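Local coordinates for uncharacterized protein (Plasmodium falciparum, PDB 1ZSO), which is of unknown function but belongs to a eukaryotic family of CXXC-motif proteins thought to bind zinc, at residues S80-V85 / A105-R110; I50-T55 / T66-I71; K17-N22 / N97-R102; E21-L26 / V154-L159. All blocks are in the same frame, centred on the assembly; numbering follows the deposited sequence.

All four contacts involve strands of one six-stranded antiparallel sheet. Contacts 1 and 2, with centres about 8 Å apart, come in series along the chain, contact 2 first; strands 69-71 and 80-85 pair and join them. Across the chain's centre, contacts 3 and 4 (centres about 7 Å apart) start from the same stretch, sharing Glu21 and Asn22, where strand 9-21 passes into strand 23-27. Both close loops that enclose contact 2; contact 1 is nested inside contact 4 but alternates with contact 3. Centres of the two pairs lie about 25 to 28 Å apart. The long strands 9-21, 102-110 and 152-163 thus tie the two ends of an elongated, all-beta molecule together.

Contact 1: S80-V85 / A105-R110; sequences STINFV and ASFECR
Thr81 pairs with Arg110 and Asn83 with Glu108, each through two backbone hydrogen bonds that join the antiparallel strands 80-85 and 105-110; in the latter pair Asn83 N meets Glu108 O at 2.9 Å and Glu108 N meets Asn83 O at 2.8 Å. Between them the CA-H groups of Ile82 and Cys109 point at carbonyl oxygens of the opposite strand, Ile82 CA lying 3.3 Å from Glu108 O.

Apolar contact gathers on the face bearing Ile82, Phe84, Phe107 and Cys109. Phe84 turns an edge toward the face of Phe107 in an offset T-shaped pair, planes at 77°, with Phe84 CD1 4.0 Å from Phe107 CE2. Ile82 adds its CG2 branch, 3.9 Å from Phe107 CD2; this methyl lies anti to the backbone N, while CG1 is anti to the carbonyl carbon, and the side chain also touches Ile112. Trp34 and Phe36 also meet the Phe107 ring edge-to-face.

Polar groups occupy the face of Thr81, Asn83, Glu108 and Arg110. One water joins Thr81 OG1 to Glu108 O. A second accepts from Asn83 ND2, 2.8 Å away, and donates to Glu108 OE1; the same amide nitrogen also bonds Thr66 O. Glu108 OE1 further forms a salt bridge with Arg110 NH1 at 3.6 Å. Such a division, aromatic on one side and hydrated on the other, is characteristic of an amphipathic antiparallel beta sheet whose apolar face packs against a second sheet.

Contact 2: I50-T55 / T66-I71; sequences IQFRKT and TANFMI
Asn68 and Phe69 meet the segment 50-55 from a classic beta bulge: both residues face Ile82 of the neighbouring strand 80-85, at the edge of the six-stranded sheet. The partner, strand 46-52 and the turn after it, belongs to another, three-stranded sheet, so the contact is packing between sheets and not strand pairing; the axes of the short strands 50-52 and 69-71 approach no closer than 8.5 Å.

Asn68 comes first. Its CB rests 3.7 Å from Phe52 CD1, and its amide plane is nearly parallel to the Phe52 ring, 17° apart. The amide reaches on to the turn, where ND2 makes a weak, bent bond of 3.2 Å to Lys54 O. Its stronger partner is Asp56 O, while OD1 accepts from the backbone N of Phe84. The buried amide is therefore engaged at both ends, linking the turn after strand 46-52 to strand 80-85.

Phe69 follows, with CG anti to the backbone N (chi1 -176°), a torsion that carries the ring across to Ile50. Phe52 crosses this side chain at about a right angle and sets CD2 3.9 Å from Phe69 CB; Trp34 meets the Phe52 ring too. Beyond, Gln51 points away from this interface and donates from NE2 to Lys72 O of the second subunit. At the outer end of the Phe69 ring, Ile50 CG2 approaches CZ to 3.6 Å, and Ile50 CD1 sits over the ring face, 3.7 Å from its centroid and only 4° off the normal.

Contact 3: K17-N22 / N97-R102; sequences KAELEN and NNNEWR
Lys17 lies across the indole of Trp101, the two side chains meeting at about a right angle. CG is anti to the backbone N and the rest of the chain is extended, which carries the methylenes over one ring face. CB stands above the middle of the indole at 3.7 Å from its plane, and CD makes a CH-pi contact with the five-membered ring, 3.5 Å from the centroid and 16° off the normal. Farther out, Lys17 CE passes 3.6 Å from Asn99 O.

Ala18 turns its methyl away and contributes its carbonyl, which accepts from Asn99 N at 3.0 Å. Asn99 stands in a type II beta turn from Asn97 to Glu100, closed by Glu100 N bonding Asn97 O. Glu19 touches lightly, its CB 3.8 Å from Asn99 OD1.

At Leu20 the backbone N donates to Asn98 OD1, a short bond of 2.6 Å that approaches 34° out of the plane of the amide carbonyl. Asn98 CG is anti to its own backbone N (chi1 -176°), bringing the amide alongside the strand, and the same oxygen packs 3.4 Å from Leu20 CB as the two side chains slide past each other. Asn98 thus takes up a strand N-H through its side chain, while Asn99 uses its main chain.

The turn borders strand 9-21 just before strand 102-110 pairs with it, Arg102 bonding Ile16. Along its other edge strand 9-21 pairs with strand 152-163, whose Glu160 and Glu162 touch Lys17 and Trp101.

Contact 4: E21-L26 / V154-L159; sequences ENVKRL and VGIYNL
Glu21 and Gly155 pair through two backbone hydrogen bonds, Glu21 N to Gly155 O and Gly155 N to Glu21 O, the second 2.9 Å long. Gly155 presents a flat spot, with Glu21 CB beside it, 3.9 Å from Gly155 N. The Tyr157 ring lies over the place where a side chain of Gly155 would stand, its CE2 3.8 Å from Gly155 CA and 4.2 Å from Glu21 CB.

Beyond this pair the chain leaves the six-stranded sheet. Asn22, with positive phi, turns it, its ND2 bonding Cys153 O, and strand 23-27 continues in a second, four-stranded antiparallel sheet. A classic beta bulge follows at Lys24 and Arg25, opposite Glu126. Residues 21-26 thus pass unbroken from one sheet to the other, side chains inside the bend packing between them.

Val23 fills the inner angle. Its CG2, anti to the carbonyl carbon, noses into the hollow between the Val154 and Ile156 side chains, 3.7 Å from Val154 CG1 and 4.1 Å from Ile156 CG1, with Gly155 O at its floor. Val154 CG1 in turn tucks beneath the bend, 3.6 Å from Asn22 O. Deeper in, Leu26 and Ile156 meet by their ends, CD1 to CD1 at 3.9 Å, where Val125 and Leu138 also touch both side chains.

Contact 1: S80-V85 / A105-R110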
loop_
_atom_site.group_PDB
_atom_site.type_symbol
_atom_site.label_atom_id
_atom_site.label_comp_id
_atom_site.label_asym_id
_atom_site.label_seq_id
_atom_site.Cartn_x
_atom_site.Cartn_y
_atom_site.Cartn_z
ATOM N N SER B 80 -3.292 -6.556 8.814
ATOM C CA SER B 80 -2.075 -6.252 9.539
ATOM C C SER B 80 -1.587 -4.887 9.076
ATOM O O SER B 80 -1.752 -4.539 7.928
ATOM C CB SER B 80 -1.059 -7.343 9.298
ATOM O OG SER B 80 -1.573 -8.600 9.706
ATOM N N THR B 81 -1.047 -4.100 9.995
ATOM C CA THR B 81 -0.844 -2.675 9.773
ATOM C C THR B 81 0.528 -2.169 10.280
ATOM O O THR B 81 1.114 -2.729 11.209
ATOM C CB THR B 81 -1.915 -1.864 10.519
ATOM O OG1 THR B 81 -1.798 -2.118 11.925
ATOM C CG2 THR B 81 -3.294 -2.258 10.074
ATOM N N ILE B 82 1.013 -1.121 9.623
ATOM C CA ILE B 82 2.101 -0.272 10.139
ATOM C C ILE B 82 1.645 1.181 10.194
ATOM O O ILE B 82 1.036 1.692 9.271
ATOM C CB ILE B 82 3.325 -0.263 9.228
ATOM C CG1 ILE B 82 3.783 -1.674 8.920
ATOM C CG2 ILE B 82 4.433 0.533 9.913
ATOM C CD1 ILE B 82 4.749 -1.749 7.774
ATOM N N ASN B 83 1.937 1.831 11.287
ATOM C CA ASN B 83 1.761 3.284 11.425
ATOM C C ASN B 83 3.077 3.885 11.912
ATOM O O ASN B 83 3.618 3.417 12.923
ATOM C CB ASN B 83 0.700 3.628 12.462
ATOM C CG ASN B 83 -0.657 3.915 11.860
ATOM O OD1 ASN B 83 -0.801 4.717 10.935
ATOM N ND2 ASN B 83 -1.676 3.301 12.432
ATOM N N PHE B 84 3.566 4.893 11.184
ATOM C CA PHE B 84 4.585 5.811 11.665
ATOM C C PHE B 84 4.056 6.544 12.882
ATOM O O PHE B 84 2.898 6.982 12.909
ATOM C CB PHE B 84 4.935 6.845 10.557
ATOM C CG PHE B 84 5.901 7.931 11.004
ATOM C CD1 PHE B 84 7.243 7.766 10.868
ATOM C CD2 PHE B 84 5.438 9.121 11.528
ATOM C CE1 PHE B 84 8.108 8.735 11.270
ATOM C CE2 PHE B 84 6.280 10.083 11.943
ATOM C CZ PHE B 84 7.625 9.911 11.822
ATOM N N VAL B 85 4.910 6.674 13.895
ATOM C CA VAL B 85 4.547 7.295 15.124
ATOM C C VAL B 85 5.214 8.654 15.166
ATOM O O VAL B 85 6.441 8.748 15.113
ATOM C CB VAL B 85 5.012 6.466 16.348
ATOM C CG1 VAL B 85 4.697 7.222 17.640
ATOM C CG2 VAL B 85 4.360 5.110 16.387
ATOM N N ALA B 105 13.240 6.872 13.860
ATOM C CA ALA B 105 11.812 6.811 13.568
ATOM C C ALA B 105 11.209 5.616 14.278
ATOM O O ALA B 105 11.838 4.549 14.346
ATOM C CB ALA B 105 11.579 6.730 12.083
ATOM N N SER B 106 9.996 5.766 14.804
ATOM C CA SER B 106 9.315 4.632 15.429
ATOM C C SER B 106 8.044 4.272 14.651
ATOM O O SER B 106 7.407 5.163 14.051
ATOM C CB SER B 106 8.960 4.950 16.876
ATOM O OG SER B 106 9.941 5.798 17.444
ATOM N N PHE B 107 7.687 2.980 14.692
ATOM C CA PHE B 107 6.466 2.466 14.053
ATOM C C PHE B 107 5.690 1.509 14.949
ATOM O O PHE B 107 6.274 0.622 15.567
ATOM C CB PHE B 107 6.803 1.726 12.773
ATOM C CG PHE B 107 7.672 2.509 11.832
ATOM C CD1 PHE B 107 9.049 2.540 12.003
ATOM C CD2 PHE B 107 7.122 3.213 10.781
ATOM C CE1 PHE B 107 9.838 3.277 11.176
ATOM C CE2 PHE B 107 7.930 3.962 9.952
ATOM C CZ PHE B 107 9.278 3.977 10.142
ATOM N N GLU B 108 4.366 1.681 15.001
ATOM C CA GLU B 108 3.474 0.653 15.530
ATOM C C GLU B 108 3.138 -0.332 14.451
ATOM O O GLU B 108 2.567 0.011 13.427
ATOM C CB GLU B 108 2.146 1.223 16.021
ATOM C CG GLU B 108 2.245 1.957 17.318
ATOM C CD GLU B 108 0.907 2.573 17.731
ATOM O OE1 GLU B 108 -0.147 2.168 17.163
ATOM O OE2 GLU B 108 0.928 3.458 18.624
ATOM N N CYS B 109 3.426 -1.580 14.751
ATOM C CA CYS B 109 3.173 -2.676 13.877
ATOM C C CYS B 109 2.230 -3.668 14.535
ATOM O O CYS B 109 2.485 -4.105 15.621
ATOM C CB CYS B 109 4.508 -3.330 13.584
ATOM S SG CYS B 109 5.718 -2.161 12.960
ATOM N N ARG B 110 1.135 -4.008 13.861
ATOM C CA ARG B 110 0.186 -4.998 14.350
ATOM C C ARG B 110 0.052 -6.112 13.300
ATOM O O ARG B 110 -0.504 -5.912 12.229
ATOM C CB ARG B 110 -1.174 -4.372 14.561
ATOM C CG ARG B 110 -1.384 -3.617 15.903
ATOM C CD ARG B 110 -2.916 -3.375 16.163
ATOM N NE ARG B 110 -3.215 -2.676 17.438
ATOM C CZ ARG B 110 -2.927 -1.390 17.690
ATOM N NH1 ARG B 110 -2.324 -0.624 16.780
ATOM N NH2 ARG B 110 -3.234 -0.861 18.865
HETATM O O HOH W 1 -0.176 -0.512 13.375
HETATM O O HOH W 2 -1.443 1.504 14.624
HETATM O O HOH W 3 9.232 8.545 15.214
#

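Contact 2: I50-T55 / T66-I71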
loop_
_atom_site.group_PDB
_atom_site.type_symbol
_atom_site.label_atom_id
_atom_site.label_comp_id
_atom_site.label_asym_id
_atom_site.label_seq_id
_atom_site.Cartn_x
_atom_site.Cartn_y
_atom_site.Cartn_z
ATOM N N ILE B 50 8.197 -3.254 0.585
ATOM C CA ILE B 50 6.967 -2.551 0.702
ATOM C C ILE B 50 7.374 -1.118 0.772
ATOM O O ILE B 50 8.498 -0.790 1.234
ATOM C CB ILE B 50 6.140 -2.917 1.939
ATOM C CG1 ILE B 50 6.875 -2.546 3.233
ATOM C CG2 ILE B 50 5.791 -4.365 1.903
ATOM C CD1 ILE B 50 5.982 -2.369 4.350
ATOM N N GLN B 51 6.474 -0.262 0.316
ATOM C CA GLN B 51 6.753 1.170 0.263
ATOM C C GLN B 51 5.576 1.984 0.839
ATOM O O GLN B 51 4.381 1.748 0.559
ATOM C CB GLN B 51 7.051 1.620 -1.178
ATOM C CG GLN B 51 8.040 0.779 -1.967
ATOM C CD GLN B 51 8.134 1.221 -3.408
ATOM O OE1 GLN B 51 7.215 1.814 -3.926
ATOM N NE2 GLN B 51 9.257 0.954 -4.053
ATOM N N PHE B 52 5.892 2.978 1.616
ATOM C CA PHE B 52 4.802 3.839 2.110
ATOM C C PHE B 52 5.344 5.140 2.607
ATOM O O PHE B 52 6.523 5.234 2.882
ATOM C CB PHE B 52 3.961 3.137 3.207
ATOM C CG PHE B 52 4.683 2.954 4.513
ATOM C CD1 PHE B 52 4.637 3.938 5.484
ATOM C CD2 PHE B 52 5.373 1.793 4.770
ATOM C CE1 PHE B 52 5.299 3.793 6.647
ATOM C CE2 PHE B 52 6.059 1.632 5.926
ATOM C CZ PHE B 52 6.014 2.613 6.879
ATOM N N ARG B 53 4.463 6.131 2.729
ATOM C CA ARG B 53 4.753 7.439 3.366
ATOM C C ARG B 53 3.925 7.654 4.622
ATOM O O ARG B 53 2.809 7.163 4.713
ATOM C CB ARG B 53 4.433 8.582 2.415
ATOM C CG ARG B 53 5.398 8.682 1.238
ATOM C CD ARG B 53 4.638 8.920 -0.046
ATOM N NE ARG B 53 3.618 7.867 -0.221
ATOM C CZ ARG B 53 3.835 6.694 -0.823
ATOM N NH1 ARG B 53 5.028 6.433 -1.357
ATOM N NH2 ARG B 53 2.853 5.789 -0.899
ATOM N N LYS B 54 4.442 8.462 5.552
ATOM C CA LYS B 54 3.773 8.695 6.844
ATOM C C LYS B 54 2.432 9.449 6.665
ATOM O O LYS B 54 1.676 9.607 7.601
ATOM C CB LYS B 54 4.712 9.481 7.796
ATOM C CG LYS B 54 4.631 11.002 7.594
ATOM C CD LYS B 54 5.923 11.695 7.896
ATOM C CE LYS B 54 5.992 12.220 9.292
ATOM N NZ LYS B 54 7.419 12.662 9.608
ATOM N N THR B 55 2.167 9.945 5.457
ATOM C CA THR B 55 0.969 10.726 5.182
ATOM C C THR B 55 -0.107 9.854 4.574
ATOM O O THR B 55 -1.246 10.312 4.441
ATOM C CB THR B 55 1.253 11.864 4.163
ATOM O OG1 THR B 55 1.870 11.298 3.033
ATOM C CG2 THR B 55 2.206 12.949 4.746
ATOM N N THR B 66 -6.829 4.338 11.305
ATOM C CA THR B 66 -6.246 4.336 9.970
ATOM C C THR B 66 -4.814 3.813 10.047
ATOM O O THR B 66 -4.260 3.775 11.111
ATOM C CB THR B 66 -6.253 5.754 9.392
ATOM O OG1 THR B 66 -5.414 6.598 10.198
ATOM C CG2 THR B 66 -7.662 6.314 9.374
ATOM N N ALA B 67 -4.228 3.427 8.907
ATOM C CA ALA B 67 -2.841 2.985 8.835
ATOM C C ALA B 67 -2.148 3.578 7.611
ATOM O O ALA B 67 -2.797 4.001 6.652
ATOM C CB ALA B 67 -2.739 1.477 8.787
ATOM N N ASN B 68 -0.820 3.608 7.678
ATOM C CA ASN B 68 0.040 4.076 6.594
ATOM C C ASN B 68 0.342 2.926 5.627
ATOM O O ASN B 68 0.554 3.148 4.430
ATOM C CB ASN B 68 1.395 4.557 7.135
ATOM C CG ASN B 68 1.300 5.806 7.928
ATOM O OD1 ASN B 68 2.092 5.999 8.841
ATOM N ND2 ASN B 68 0.356 6.682 7.591
ATOM N N PHE B 69 0.376 1.712 6.189
ATOM C CA PHE B 69 0.510 0.471 5.428
ATOM C C PHE B 69 -0.343 -0.645 6.015
ATOM O O PHE B 69 -0.411 -0.814 7.235
ATOM C CB PHE B 69 1.970 -0.021 5.376
ATOM C CG PHE B 69 2.157 -1.250 4.519
ATOM C CD1 PHE B 69 2.293 -1.139 3.145
ATOM C CD2 PHE B 69 2.144 -2.520 5.074
ATOM C CE1 PHE B 69 2.451 -2.318 2.318
ATOM C CE2 PHE B 69 2.301 -3.645 4.279
ATOM C CZ PHE B 69 2.446 -3.535 2.877
HETATM N N MSE B 70 -0.940 -1.424 5.116
HETATM C CA MSE B 70 -1.731 -2.591 5.486
HETATM C C MSE B 70 -1.516 -3.809 4.560
HETATM O O MSE B 70 -1.209 -3.679 3.376
HETATM C CB MSE B 70 -3.219 -2.280 5.412
HETATM C CG MSE B 70 -3.831 -1.595 6.593
HETATM SE SE MSE B 70 -5.819 -1.967 6.464
HETATM C CE MSE B 70 -6.274 -0.610 5.192
ATOM N N ILE B 71 -1.733 -4.993 5.119
ATOM C CA ILE B 71 -1.665 -6.205 4.358
ATOM C C ILE B 71 -2.605 -7.224 4.993
ATOM O O ILE B 71 -2.729 -7.293 6.207
ATOM C CB ILE B 71 -0.191 -6.687 4.209
ATOM C CG1 ILE B 71 -0.082 -7.890 3.281
ATOM C CG2 ILE B 71 0.480 -7.027 5.549
ATOM C CD1 ILE B 71 1.365 -8.158 2.914
#

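Contact 3: K17-N22 / N97-R102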
loop_
_atom_site.group_PDB
_atom_site.type_symbol
_atom_site.label_atom_id
_atom_site.label_comp_id
_atom_site.label_asym_id
_atom_site.label_seq_id
_atom_site.Cartn_x
_atom_site.Cartn_y
_atom_site.Cartn_z
ATOM N N LYS B 17 23.153 5.559 12.448
ATOM C CA LYS B 17 24.489 6.025 12.826
ATOM C C LYS B 17 25.220 6.387 11.517
ATOM O O LYS B 17 25.156 5.663 10.544
ATOM C CB LYS B 17 25.217 4.899 13.557
ATOM C CG LYS B 17 26.633 5.188 13.979
ATOM C CD LYS B 17 27.141 3.988 14.759
ATOM C CE LYS B 17 28.640 3.910 14.797
ATOM N NZ LYS B 17 29.062 2.780 15.751
ATOM N N ALA B 18 25.900 7.512 11.489
ATOM C CA ALA B 18 26.668 7.875 10.307
ATOM C C ALA B 18 27.706 8.869 10.747
ATOM O O ALA B 18 27.534 9.563 11.763
ATOM C CB ALA B 18 25.779 8.483 9.210
ATOM N N GLU B 19 28.796 8.870 9.992
ATOM C CA GLU B 19 29.929 9.754 10.208
ATOM C C GLU B 19 29.736 11.025 9.344
ATOM O O GLU B 19 29.470 10.947 8.127
ATOM C CB GLU B 19 31.216 8.956 9.891
ATOM C CG GLU B 19 32.454 9.757 9.547
ATOM C CD GLU B 19 33.703 8.861 9.433
ATOM O OE1 GLU B 19 33.547 7.617 9.360
ATOM O OE2 GLU B 19 34.837 9.399 9.425
ATOM N N LEU B 20 29.838 12.177 10.002
ATOM C CA LEU B 20 29.417 13.446 9.432
ATOM C C LEU B 20 30.580 14.364 9.160
ATOM O O LEU B 20 31.461 14.548 9.993
ATOM C CB LEU B 20 28.454 14.175 10.356
ATOM C CG LEU B 20 27.185 13.438 10.750
ATOM C CD1 LEU B 20 26.331 14.299 11.658
ATOM C CD2 LEU B 20 26.417 12.956 9.513
ATOM N N GLU B 21 30.555 14.921 7.957
ATOM C CA GLU B 21 31.517 15.916 7.540
ATOM C C GLU B 21 30.742 17.180 7.137
ATOM O O GLU B 21 30.030 17.202 6.126
ATOM C CB GLU B 21 32.387 15.367 6.400
ATOM C CG GLU B 21 33.221 16.412 5.660
ATOM C CD GLU B 21 34.545 16.781 6.339
ATOM O OE1 GLU B 21 34.792 16.366 7.508
ATOM O OE2 GLU B 21 35.343 17.502 5.665
ATOM N N ASN B 22 30.848 18.209 7.957
ATOM C CA ASN B 22 30.353 19.524 7.581
ATOM C C ASN B 22 28.827 19.522 7.360
ATOM O O ASN B 22 28.268 20.328 6.610
ATOM C CB ASN B 22 31.156 20.041 6.382
ATOM C CG ASN B 22 32.521 20.570 6.795
ATOM O OD1 ASN B 22 32.759 20.798 7.957
ATOM N ND2 ASN B 22 33.394 20.780 5.858
ATOM N N ASN B 97 25.310 14.247 17.148
ATOM C CA ASN B 97 25.177 12.787 17.182
ATOM C C ASN B 97 26.209 12.104 16.298
ATOM O O ASN B 97 26.131 10.892 16.044
ATOM C CB ASN B 97 23.776 12.334 16.701
ATOM C CG ASN B 97 22.650 13.166 17.294
ATOM O OD1 ASN B 97 21.803 13.714 16.554
ATOM N ND2 ASN B 97 22.638 13.281 18.629
ATOM N N ASN B 98 27.152 12.890 15.786
ATOM C CA ASN B 98 28.142 12.366 14.873
ATOM C C ASN B 98 28.769 11.054 15.382
ATOM O O ASN B 98 29.371 10.985 16.482
ATOM C CB ASN B 98 29.234 13.412 14.595
ATOM C CG ASN B 98 30.246 12.928 13.565
ATOM O OD1 ASN B 98 29.897 12.190 12.638
ATOM N ND2 ASN B 98 31.505 13.331 13.725
ATOM N N ASN B 99 28.612 10.022 14.558
ATOM C CA ASN B 99 29.095 8.674 14.855
ATOM C C ASN B 99 28.496 7.975 16.076
ATOM O O ASN B 99 29.082 7.014 16.600
ATOM C CB ASN B 99 30.632 8.612 14.902
ATOM C CG ASN B 99 31.210 7.704 13.794
ATOM O OD1 ASN B 99 30.463 7.022 13.038
ATOM N ND2 ASN B 99 32.541 7.675 13.702
ATOM N N GLU B 100 27.313 8.413 16.497
ATOM C CA GLU B 100 26.619 7.747 17.605
ATOM C C GLU B 100 25.321 7.197 17.061
ATOM O O GLU B 100 24.691 7.833 16.189
ATOM C CB GLU B 100 26.278 8.700 18.755
ATOM C CG GLU B 100 27.422 9.470 19.355
ATOM C CD GLU B 100 26.932 10.652 20.210
ATOM O OE1 GLU B 100 25.700 10.757 20.457
ATOM O OE2 GLU B 100 27.774 11.485 20.605
ATOM N N TRP B 101 24.932 6.034 17.577
ATOM C CA TRP B 101 23.593 5.463 17.314
ATOM C C TRP B 101 22.518 6.417 17.817
ATOM O O TRP B 101 22.703 7.101 18.814
ATOM C CB TRP B 101 23.448 4.101 17.990
ATOM C CG TRP B 101 24.126 3.021 17.207
ATOM C CD1 TRP B 101 25.310 2.411 17.494
ATOM C CD2 TRP B 101 23.671 2.444 15.960
ATOM N NE1 TRP B 101 25.613 1.485 16.513
ATOM C CE2 TRP B 101 24.614 1.485 15.571
ATOM C CE3 TRP B 101 22.567 2.655 15.154
ATOM C CZ2 TRP B 101 24.483 0.745 14.413
ATOM C CZ3 TRP B 101 22.434 1.911 14.015
ATOM C CH2 TRP B 101 23.386 0.974 13.646
ATOM N N ARG B 102 21.408 6.499 17.107
ATOM C CA ARG B 102 20.323 7.378 17.527
ATOM C C ARG B 102 18.989 6.896 16.916
ATOM O O ARG B 102 18.912 6.524 15.745
ATOM C CB ARG B 102 20.649 8.865 17.205
ATOM C CG ARG B 102 19.434 9.809 16.973
ATOM C CD ARG B 102 19.698 11.320 17.251
ATOM N NE ARG B 102 18.450 12.106 17.237
ATOM C CZ ARG B 102 18.353 13.449 17.288
ATOM N NH1 ARG B 102 19.441 14.225 17.341
ATOM N NH2 ARG B 102 17.147 14.037 17.272
#

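Contact 4: E21-L26 / V154-L159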
loop_
_atom_site.group_PDB
_atom_site.type_symbol
_atom_site.label_atom_id
_atom_site.label_comp_id
_atom_site.label_asym_id
_atom_site.label_seq_id
_atom_site.Cartn_x
_atom_site.Cartn_y
_atom_site.Cartn_z
ATOM N N GLU B 21 30.555 14.921 7.957
ATOM C CA GLU B 21 31.517 15.916 7.540
ATOM C C GLU B 21 30.742 17.180 7.137
ATOM O O GLU B 21 30.030 17.202 6.126
ATOM C CB GLU B 21 32.387 15.367 6.400
ATOM C CG GLU B 21 33.221 16.412 5.660
ATOM C CD GLU B 21 34.545 16.781 6.339
ATOM O OE1 GLU B 21 34.792 16.366 7.508
ATOM O OE2 GLU B 21 35.343 17.502 5.665
ATOM N N ASN B 22 30.848 18.209 7.957
ATOM C CA ASN B 22 30.353 19.524 7.581
ATOM C C ASN B 22 28.827 19.522 7.360
ATOM O O ASN B 22 28.268 20.328 6.610
ATOM C CB ASN B 22 31.156 20.041 6.382
ATOM C CG ASN B 22 32.521 20.570 6.795
ATOM O OD1 ASN B 22 32.759 20.798 7.957
ATOM N ND2 ASN B 22 33.394 20.780 5.858
ATOM N N VAL B 23 28.174 18.621 8.082
ATOM C CA VAL B 23 26.710 18.476 8.088
ATOM C C VAL B 23 26.105 18.961 9.401
ATOM O O VAL B 23 26.583 18.638 10.463
ATOM C CB VAL B 23 26.311 16.987 7.913
ATOM C CG1 VAL B 23 24.824 16.794 8.132
ATOM C CG2 VAL B 23 26.717 16.480 6.539
ATOM N N LYS B 24 25.036 19.726 9.331
ATOM C CA LYS B 24 24.414 20.207 10.554
ATOM C C LYS B 24 23.287 19.240 10.940
ATOM O O LYS B 24 23.113 18.881 12.106
ATOM C CB LYS B 24 23.949 21.665 10.400
ATOM C CG LYS B 24 23.080 22.157 11.536
ATOM C CD LYS B 24 23.365 23.607 11.896
ATOM C CE LYS B 24 22.907 23.883 13.338
ATOM N NZ LYS B 24 23.613 25.027 14.029
ATOM N N ARG B 25 22.567 18.762 9.936
ATOM C CA ARG B 25 21.546 17.753 10.164
ATOM C C ARG B 25 21.223 17.042 8.873
ATOM O O ARG B 25 21.303 17.612 7.778
ATOM C CB ARG B 25 20.261 18.356 10.770
ATOM C CG ARG B 25 19.716 19.537 9.977
ATOM C CD ARG B 25 18.228 19.811 10.216
ATOM N NE ARG B 25 17.848 21.090 9.608
ATOM C CZ ARG B 25 16.622 21.444 9.198
ATOM N NH1 ARG B 25 15.573 20.628 9.303
ATOM N NH2 ARG B 25 16.459 22.654 8.671
ATOM N N LEU B 26 20.897 15.768 9.048
ATOM C CA LEU B 26 20.339 14.914 8.034
ATOM C C LEU B 26 18.915 14.698 8.496
ATOM O O LEU B 26 18.675 14.551 9.703
ATOM C CB LEU B 26 21.117 13.597 8.017
ATOM C CG LEU B 26 20.597 12.385 7.264
ATOM C CD1 LEU B 26 20.577 12.491 5.702
ATOM C CD2 LEU B 26 21.429 11.226 7.722
ATOM N N VAL B 154 31.002 18.421 1.930
ATOM C CA VAL B 154 29.942 17.997 2.843
ATOM C C VAL B 154 29.663 16.524 2.592
ATOM O O VAL B 154 29.477 16.130 1.476
ATOM C CB VAL B 154 28.674 18.803 2.568
ATOM C CG1 VAL B 154 27.634 18.474 3.561
ATOM C CG2 VAL B 154 28.990 20.270 2.592
ATOM N N GLY B 155 29.644 15.704 3.631
ATOM C CA GLY B 155 29.578 14.257 3.438
ATOM C C GLY B 155 28.856 13.481 4.537
ATOM O O GLY B 155 28.790 13.890 5.692
ATOM N N ILE B 156 28.291 12.352 4.148
ATOM C CA ILE B 156 27.715 11.414 5.092
ATOM C C ILE B 156 28.298 10.048 4.741
ATOM O O ILE B 156 28.146 9.564 3.604
ATOM C CB ILE B 156 26.164 11.385 5.006
ATOM C CG1 ILE B 156 25.611 12.673 5.606
ATOM C CG2 ILE B 156 25.586 10.156 5.775
ATOM C CD1 ILE B 156 24.342 13.106 4.993
ATOM N N TYR B 157 28.993 9.456 5.706
ATOM C CA TYR B 157 29.762 8.257 5.461
ATOM C C TYR B 157 29.323 7.137 6.370
ATOM O O TYR B 157 28.893 7.358 7.505
ATOM C CB TYR B 157 31.248 8.518 5.746
ATOM C CG TYR B 157 31.911 9.508 4.818
ATOM C CD1 TYR B 157 32.686 9.058 3.757
ATOM C CD2 TYR B 157 31.764 10.888 5.004
ATOM C CE1 TYR B 157 33.287 9.940 2.888
ATOM C CE2 TYR B 157 32.360 11.807 4.114
ATOM C CZ TYR B 157 33.122 11.323 3.067
ATOM O OH TYR B 157 33.771 12.191 2.180
ATOM N N ASN B 158 29.485 5.933 5.848
ATOM C CA ASN B 158 29.302 4.714 6.565
ATOM C C ASN B 158 27.978 4.775 7.284
ATOM O O ASN B 158 27.932 4.686 8.506
ATOM C CB ASN B 158 30.481 4.478 7.527
ATOM C CG ASN B 158 30.447 3.085 8.204
ATOM O OD1 ASN B 158 29.744 2.191 7.757
ATOM N ND2 ASN B 158 31.230 2.917 9.276
ATOM N N LEU B 159 26.898 4.970 6.530
ATOM C CA LEU B 159 25.554 5.017 7.142
ATOM C C LEU B 159 25.208 3.604 7.582
ATOM O O LEU B 159 25.359 2.645 6.809
ATOM C CB LEU B 159 24.496 5.596 6.177
ATOM C CG LEU B 159 23.028 5.437 6.613
ATOM C CD1 LEU B 159 22.654 6.325 7.830
ATOM C CD2 LEU B 159 22.065 5.619 5.455
#